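Local coordinates for chromosome segregation protein smc (Pyrococcus furiosus, PDB 3KTA) that is part of an ATP-binding cassette ATPase probably required for chromosome condensation and partitioning, this chain being the C-terminal part of its head domain, at residues E22-A25 with K26-G30; E63-G67 with G68-L72; T73-A76 with F77-I81. All blocks are in the same frame, centred on the assembly; numbering follows the deposited sequence.

Contact 1: E22-A25 with K26-G30; sequences EIFA and KLSPG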
loop_
_atom_site.group_PDB
_atom_site.type_symbol
_atom_site.label_atom_id
_atom_site.label_comp_id
_atom_site.label_asym_id
_atom_site.label_seq_id
_atom_site.Cartn_x
_atom_site.Cartn_y
_atom_site.Cartn_z
ATOM N N GLU B 22 -5.066 -12.621 17.144
ATOM C CA GLU B 22 -4.525 -13.839 16.547
ATOM C C GLU B 22 -3.313 -13.526 15.668
ATOM O O GLU B 22 -2.273 -14.191 15.741
ATOM C CB GLU B 22 -5.597 -14.568 15.749
ATOM C CG GLU B 22 -6.719 -15.134 16.614
ATOM C CD GLU B 22 -7.826 -15.781 15.814
ATOM O OE1 GLU B 22 -7.772 -15.753 14.569
ATOM O OE2 GLU B 22 -8.760 -16.311 16.443
ATOM N N ILE B 23 -3.437 -12.495 14.845
ATOM C CA ILE B 23 -2.353 -12.139 13.945
ATOM C C ILE B 23 -1.125 -11.624 14.694
ATOM O O ILE B 23 -0.004 -11.981 14.361
ATOM C CB ILE B 23 -2.816 -11.115 12.881
ATOM C CG1 ILE B 23 -3.880 -11.757 11.994
ATOM C CG2 ILE B 23 -1.621 -10.642 12.051
ATOM C CD1 ILE B 23 -4.625 -10.779 11.089
ATOM N N PHE B 24 -1.332 -10.801 15.719
ATOM C CA PHE B 24 -0.200 -10.321 16.510
ATOM C C PHE B 24 0.583 -11.484 17.110
ATOM O O PHE B 24 1.812 -11.498 17.055
ATOM C CB PHE B 24 -0.644 -9.368 17.623
ATOM C CG PHE B 24 0.502 -8.723 18.346
ATOM C CD1 PHE B 24 0.992 -7.491 17.940
ATOM C CD2 PHE B 24 1.096 -9.355 19.428
ATOM C CE1 PHE B 24 2.054 -6.898 18.609
ATOM C CE2 PHE B 24 2.159 -8.779 20.088
ATOM C CZ PHE B 24 2.641 -7.547 19.680
ATOM N N ALA B 25 -0.138 -12.463 17.650
ATOM C CA ALA B 25 0.507 -13.626 18.271
ATOM C C ALA B 25 1.276 -14.453 17.242
ATOM O O ALA B 25 2.326 -15.013 17.550
ATOM C CB ALA B 25 -0.527 -14.491 18.999
ATOM N N LYS B 26 0.754 -14.519 16.024
ATOM C CA LYS B 26 1.428 -15.218 14.925
ATOM C C LYS B 26 2.721 -14.512 14.526
ATOM O O LYS B 26 3.769 -15.147 14.372
ATOM C CB LYS B 26 0.489 -15.312 13.721
ATOM C CG LYS B 26 0.968 -16.192 12.579
ATOM C CD LYS B 26 -0.221 -16.696 11.758
ATOM C CE LYS B 26 -1.073 -15.536 11.243
ATOM N NZ LYS B 26 -2.210 -15.993 10.390
ATOM N N LEU B 27 2.647 -13.198 14.361
ATOM C CA LEU B 27 3.801 -12.415 13.922
ATOM C C LEU B 27 4.878 -12.317 15.004
ATOM O O LEU B 27 6.066 -12.239 14.699
ATOM C CB LEU B 27 3.367 -11.011 13.490
ATOM C CG LEU B 27 2.485 -10.947 12.239
ATOM C CD1 LEU B 27 2.113 -9.487 11.941
ATOM C CD2 LEU B 27 3.192 -11.587 11.042
ATOM N N SER B 28 4.453 -12.297 16.262
ATOM C CA SER B 28 5.374 -12.273 17.406
ATOM C C SER B 28 5.139 -13.462 18.334
ATOM O O SER B 28 4.463 -13.338 19.352
ATOM C CB SER B 28 5.220 -10.975 18.196
ATOM O OG SER B 28 5.633 -9.870 17.421
ATOM N N PRO B 29 5.698 -14.626 17.983
ATOM C CA PRO B 29 5.478 -15.825 18.802
ATOM C C PRO B 29 5.802 -15.564 20.273
ATOM O O PRO B 29 6.826 -14.946 20.581
ATOM C CB PRO B 29 6.441 -16.845 18.189
ATOM C CG PRO B 29 6.560 -16.413 16.749
ATOM C CD PRO B 29 6.521 -14.900 16.795
ATOM N N GLY B 30 4.913 -16.000 21.164
ATOM C CA GLY B 30 5.095 -15.774 22.587
ATOM C C GLY B 30 4.550 -14.443 23.078
ATOM O O GLY B 30 4.512 -14.185 24.282
HETATM O O HOH W 1 3.371 -9.047 16.524
#
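The phenyl ring of Phe24 meets Ser28 one turn later, where the helix gives way to a loop. Over the centre of one ring face sits water 1, its oxygen 3.1 Å above the plane, while Ser28 CB comes at the ring obliquely, 4.2 Å from Phe24 CE2; the hydroxyl of Thr73 packs against CE1. The same water donates to Phe24 O (3.0 Å) and shares a 2.6 Å hydrogen bond with Ser28 OG, tying the hydroxyl to the last turn. Phe24 O is gripped twice, since Ser28 N also donates to it at 2.9 Å. Serine suits this place because its small hydroxyl can reach the water beside the final helical carbonyls. Pro29, lacking an N-H to offer Ala25 O, cannot prolong the helix and supplies only a CA-H...O contact (Pro29 CA to Ala25 O, 3.5 Å). On the buried flank Ile23 and Leu27 lie alongside each other: with Ile23 CG1 anti to the carbonyl carbon (chi1 -64°), CG2 is left to meet Leu27 CD1 at 3.9 Å. Branched apolar chains fit here, for Ile23 packs on Ala76 and Phe79 of helix 67-84, and Leu27 on Val107 of helix 101-114. Arg106 of that helix also hydrogen-bonds Leu27 O; the end of helix 4-27 thus packs against both helices.

Contact 2: E63-G67 with G68-L72; sequences EAMSG and GEKAL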
loop_
_atom_site.group_PDB
_atom_site.type_symbol
_atom_site.label_atom_id
_atom_site.label_comp_id
_atom_site.label_asym_id
_atom_site.label_seq_id
_atom_site.Cartn_x
_atom_site.Cartn_y
_atom_site.Cartn_z
ATOM N N GLU B 63 5.086 4.191 22.879
ATOM C CA GLU B 63 6.224 5.114 22.888
ATOM C C GLU B 63 7.540 4.427 23.252
ATOM O O GLU B 63 8.623 4.894 22.883
ATOM C CB GLU B 63 5.958 6.280 23.855
ATOM C CG GLU B 63 4.707 7.082 23.554
ATOM C CD GLU B 63 3.467 6.533 24.233
ATOM O OE1 GLU B 63 3.573 5.527 24.964
ATOM O OE2 GLU B 63 2.379 7.117 24.038
ATOM N N ALA B 64 7.455 3.317 23.975
ATOM C CA ALA B 64 8.649 2.600 24.395
ATOM C C ALA B 64 8.997 1.462 23.438
ATOM O O ALA B 64 9.982 0.755 23.636
ATOM C CB ALA B 64 8.479 2.073 25.816
HETATM N N MSE B 65 8.178 1.278 22.403
HETATM C CA MSE B 65 8.428 0.218 21.436
HETATM C C MSE B 65 9.576 0.570 20.507
HETATM O O MSE B 65 9.782 1.731 20.177
HETATM C CB MSE B 65 7.186 -0.027 20.589
HETATM C CG MSE B 65 6.153 -0.888 21.247
HETATM SE SE MSE B 65 4.719 -1.195 19.955
HETATM C CE MSE B 65 3.595 -2.328 21.067
ATOM N N SER B 66 10.296 -0.458 20.072
ATOM C CA SER B 66 11.293 -0.332 19.026
ATOM C C SER B 66 10.617 -0.120 17.679
ATOM O O SER B 66 9.408 -0.311 17.546
ATOM C CB SER B 66 12.112 -1.614 18.945
ATOM O OG SER B 66 11.323 -2.682 18.435
ATOM N N GLY B 67 11.405 0.257 16.675
ATOM C CA GLY B 67 10.875 0.446 15.340
ATOM C C GLY B 67 10.221 -0.830 14.849
ATOM O O GLY B 67 9.138 -0.800 14.258
ATOM N N GLY B 68 10.886 -1.954 15.094
ATOM C CA GLY B 68 10.371 -3.251 14.690
ATOM C C GLY B 68 9.064 -3.594 15.383
ATOM O O GLY B 68 8.125 -4.083 14.759
ATOM N N GLU B 69 9.006 -3.347 16.684
ATOM C CA GLU B 69 7.787 -3.599 17.445
ATOM C C GLU B 69 6.620 -2.756 16.924
ATOM O O GLU B 69 5.497 -3.257 16.775
ATOM C CB GLU B 69 8.031 -3.350 18.939
ATOM C CG GLU B 69 8.892 -4.439 19.563
ATOM C CD GLU B 69 9.334 -4.126 20.975
ATOM O OE1 GLU B 69 9.371 -2.935 21.348
ATOM O OE2 GLU B 69 9.648 -5.087 21.708
ATOM N N LYS B 70 6.880 -1.482 16.641
ATOM C CA LYS B 70 5.846 -0.611 16.079
ATOM C C LYS B 70 5.327 -1.126 14.736
ATOM O O LYS B 70 4.096 -1.125 14.487
ATOM C CB LYS B 70 6.369 0.819 15.915
ATOM C CG LYS B 70 6.596 1.548 17.227
ATOM C CD LYS B 70 7.323 2.861 16.963
ATOM C CE LYS B 70 7.722 3.566 18.248
ATOM N NZ LYS B 70 6.505 4.054 18.928
ATOM N N ALA B 71 6.249 -1.575 13.881
ATOM C CA ALA B 71 5.896 -2.061 12.543
ATOM C C ALA B 71 5.041 -3.302 12.652
ATOM O O ALA B 71 4.025 -3.414 11.980
ATOM C CB ALA B 71 7.144 -2.355 11.721
ATOM N N LEU B 72 5.441 -4.225 13.515
ATOM C CA LEU B 72 4.674 -5.460 13.677
ATOM C C LEU B 72 3.282 -5.205 14.225
ATOM O O LEU B 72 2.318 -5.838 13.815
ATOM C CB LEU B 72 5.403 -6.450 14.571
ATOM C CG LEU B 72 6.608 -7.102 13.909
ATOM C CD1 LEU B 72 7.296 -8.063 14.874
ATOM C CD2 LEU B 72 6.209 -7.816 12.615
#
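Ser66 and Glu69 exchange hydrogen bonds in a capping box at the start of helix 67-84, within the sequence Ser-Gly-Gly-Glu-Lys that corresponds to the ABC signature motif. Ser66 OG accepts from Glu69 N (3.0 Å); its position between backbone N and carbonyl carbon (chi1 70°) swings the hydroxyl over the first turn. In return Ser66 N donates to Glu69 OE1 at 2.9 Å, meeting the anti side of that oxygen some 30° out of the carboxylate plane. This box is the tight part, with Ser66 OG also 3.2 Å from Glu69 CG. Lys60 makes a salt bridge to the same OE1, giving that oxygen a second partner. A lysine in place of Glu69 would probably leave Ser66 N without its acceptor and set Lys60 against a like charge. Met65 packs alongside: its selenomethionine chain crosses that of Glu69 obliquely, with SE 3.9 Å from Glu69 O, and its CB lies 3.8 Å from Lys70 CG. The outer side is looser. Glu63 and Ala64 are exposed, and Lys70 NZ stays 6.9 Å from Glu63 OE1, bonding instead to Ile62 O. Gly67 and Gly68 bring no side chains to the helix start, consistent with the close phosphate approach of signature motifs in engaged ABC dimers. Farther along, Leu72 packs on Val107 of helix 101-114, while Lys70 and Ala71 face Thr149 and Ile148 of the other chain.

Contact 3: T73-A76 with F77-I81; sequences TALA and FVFAI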
loop_
_atom_site.group_PDB
_atom_site.type_symbol
_atom_site.label_atom_id
_atom_site.label_comp_id
_atom_site.label_asym_id
_atom_site.label_seq_id
_atom_site.Cartn_x
_atom_site.Cartn_y
_atom_site.Cartn_z
ATOM N N THR B 73 3.180 -4.261 15.151
ATOM C CA THR B 73 1.893 -3.917 15.724
ATOM C C THR B 73 0.971 -3.319 14.653
ATOM O O THR B 73 -0.203 -3.693 14.548
ATOM C CB THR B 73 2.079 -2.933 16.904
ATOM O OG1 THR B 73 2.903 -3.557 17.897
ATOM C CG2 THR B 73 0.745 -2.590 17.525
ATOM N N ALA B 74 1.518 -2.392 13.865
ATOM C CA ALA B 74 0.802 -1.752 12.761
ATOM C C ALA B 74 0.391 -2.781 11.713
ATOM O O ALA B 74 -0.724 -2.731 11.198
ATOM C CB ALA B 74 1.664 -0.678 12.122
ATOM N N LEU B 75 1.296 -3.701 11.400
ATOM C CA LEU B 75 0.989 -4.726 10.402
ATOM C C LEU B 75 -0.129 -5.656 10.868
ATOM O O LEU B 75 -1.019 -6.028 10.092
ATOM C CB LEU B 75 2.242 -5.509 10.019
ATOM C CG LEU B 75 3.173 -4.725 9.098
ATOM C CD1 LEU B 75 4.549 -5.356 9.035
ATOM C CD2 LEU B 75 2.562 -4.608 7.699
ATOM N N ALA B 76 -0.101 -6.022 12.140
ATOM C CA ALA B 76 -1.155 -6.874 12.680
ATOM C C ALA B 76 -2.502 -6.181 12.554
ATOM O O ALA B 76 -3.508 -6.812 12.278
ATOM C CB ALA B 76 -0.865 -7.230 14.137
ATOM N N PHE B 77 -2.516 -4.861 12.731
ATOM C CA PHE B 77 -3.750 -4.107 12.597
ATOM C C PHE B 77 -4.261 -4.071 11.151
ATOM O O PHE B 77 -5.443 -4.312 10.887
ATOM C CB PHE B 77 -3.530 -2.687 13.142
ATOM C CG PHE B 77 -4.763 -1.848 13.168
ATOM C CD1 PHE B 77 -5.832 -2.174 13.985
ATOM C CD2 PHE B 77 -4.846 -0.708 12.382
ATOM C CE1 PHE B 77 -6.969 -1.399 14.008
ATOM C CE2 PHE B 77 -5.989 0.079 12.406
ATOM C CZ PHE B 77 -7.047 -0.266 13.227
ATOM N N VAL B 78 -3.371 -3.783 10.214
ATOM C CA VAL B 78 -3.739 -3.726 8.799
ATOM C C VAL B 78 -4.309 -5.073 8.358
ATOM O O VAL B 78 -5.364 -5.152 7.705
ATOM C CB VAL B 78 -2.521 -3.390 7.924
ATOM C CG1 VAL B 78 -2.854 -3.599 6.418
ATOM C CG2 VAL B 78 -2.058 -1.966 8.185
ATOM N N PHE B 79 -3.600 -6.134 8.724
ATOM C CA PHE B 79 -4.036 -7.478 8.348
ATOM C C PHE B 79 -5.297 -7.962 9.062
ATOM O O PHE B 79 -6.030 -8.790 8.511
ATOM C CB PHE B 79 -2.865 -8.462 8.429
ATOM C CG PHE B 79 -1.942 -8.362 7.245
ATOM C CD1 PHE B 79 -2.218 -9.080 6.088
ATOM C CD2 PHE B 79 -0.872 -7.502 7.248
ATOM C CE1 PHE B 79 -1.407 -8.985 4.974
ATOM C CE2 PHE B 79 -0.052 -7.390 6.127
ATOM C CZ PHE B 79 -0.327 -8.141 4.988
ATOM N N ALA B 80 -5.566 -7.433 10.261
ATOM C CA ALA B 80 -6.799 -7.742 10.991
ATOM C C ALA B 80 -7.999 -7.196 10.223
ATOM O O ALA B 80 -9.039 -7.848 10.110
ATOM C CB ALA B 80 -6.748 -7.137 12.423
ATOM N N ILE B 81 -7.845 -5.986 9.692
ATOM C CA ILE B 81 -8.863 -5.411 8.838
ATOM C C ILE B 81 -8.985 -6.216 7.539
ATOM O O ILE B 81 -10.082 -6.539 7.102
ATOM C CB ILE B 81 -8.533 -3.936 8.522
ATOM C CG1 ILE B 81 -8.487 -3.136 9.822
ATOM C CG2 ILE B 81 -9.582 -3.347 7.592
ATOM C CD1 ILE B 81 -7.996 -1.693 9.642
#
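Leu75 and Phe79 stand side by side on one flank of helix 67-84, and the carbonyl between them is well provided for. Leu75 O accepts from Phe79 N at 2.9 Å through a nearly straight bond (170° at the hydrogen). It also lies in the plane of the Phe79 ring, at its edge, 3.2 Å from CD2, where the slightly positive C-H rim suits an oxygen. The ring gets there because Phe79 CG is anti to the carbonyl carbon (chi1 -78°), which lays it back along the helix; its CE2 then touches Leu75 CD2 at 4.1 Å. Val78 N reaches Ala74 O at 3.0 Å, and Phe77 N makes a longer bond to Thr73 O, 3.2 Å. Ala80 N bonds Ala76 O at 2.9 Å with a marked bend, 138° at the hydrogen, and makes a weak second bond to Phe77 O. Phe77 O accepts from Ile81 N as well, and Asn19 ND2 of helix 4-27 hydrogen-bonds Ala80 O. The side-chain hydroxyl here, that of Thr73, bonds back to Glu69 O one turn earlier, so a polar group can sit in the interior. Ala76 and Ala80 are small enough for Phe20 of helix 4-27 to press close. Ile81 CD1 lies 3.8 Å above one face of the Phe77 ring, offset toward its rim. Leu75 packs on Val107, and Phe79 on Leu110 and Ile111, of helix 101-114. Val78 and Phe77 turn to Phe151 and Arg159 of the other chain. All the touching residues are buried, and the polar groups described find partners within the helix or from Asn19. The chemistry thus implies a stretch of helix, 73-81, with nearly all side chains apolar, fit for a core between two helices of its own chain and the partner chain.

Along the chain the contacts come in series: contact 1 ends helix 4-27, contact 2 opens helix 67-84, and contact 3 continues that helix one turn farther on. Their centres form a compact triangle, with 14 Å between contacts 1 and 2, 11 Å between 1 and 3, and 13 Å between 2 and 3. They also touch: Leu72 packs on Ser28, Ile23 CD1 lies near Ala80 N, and Met65 CE meets the Thr73 hydroxyl. Helix 67-84 is thus shared by two contacts and flanked by the third, with helix 101-114 beside all of them. In the ATPase head, this is consistent with the signature-motif segment being tied to the hydrophobic interior and to the neighbouring chain.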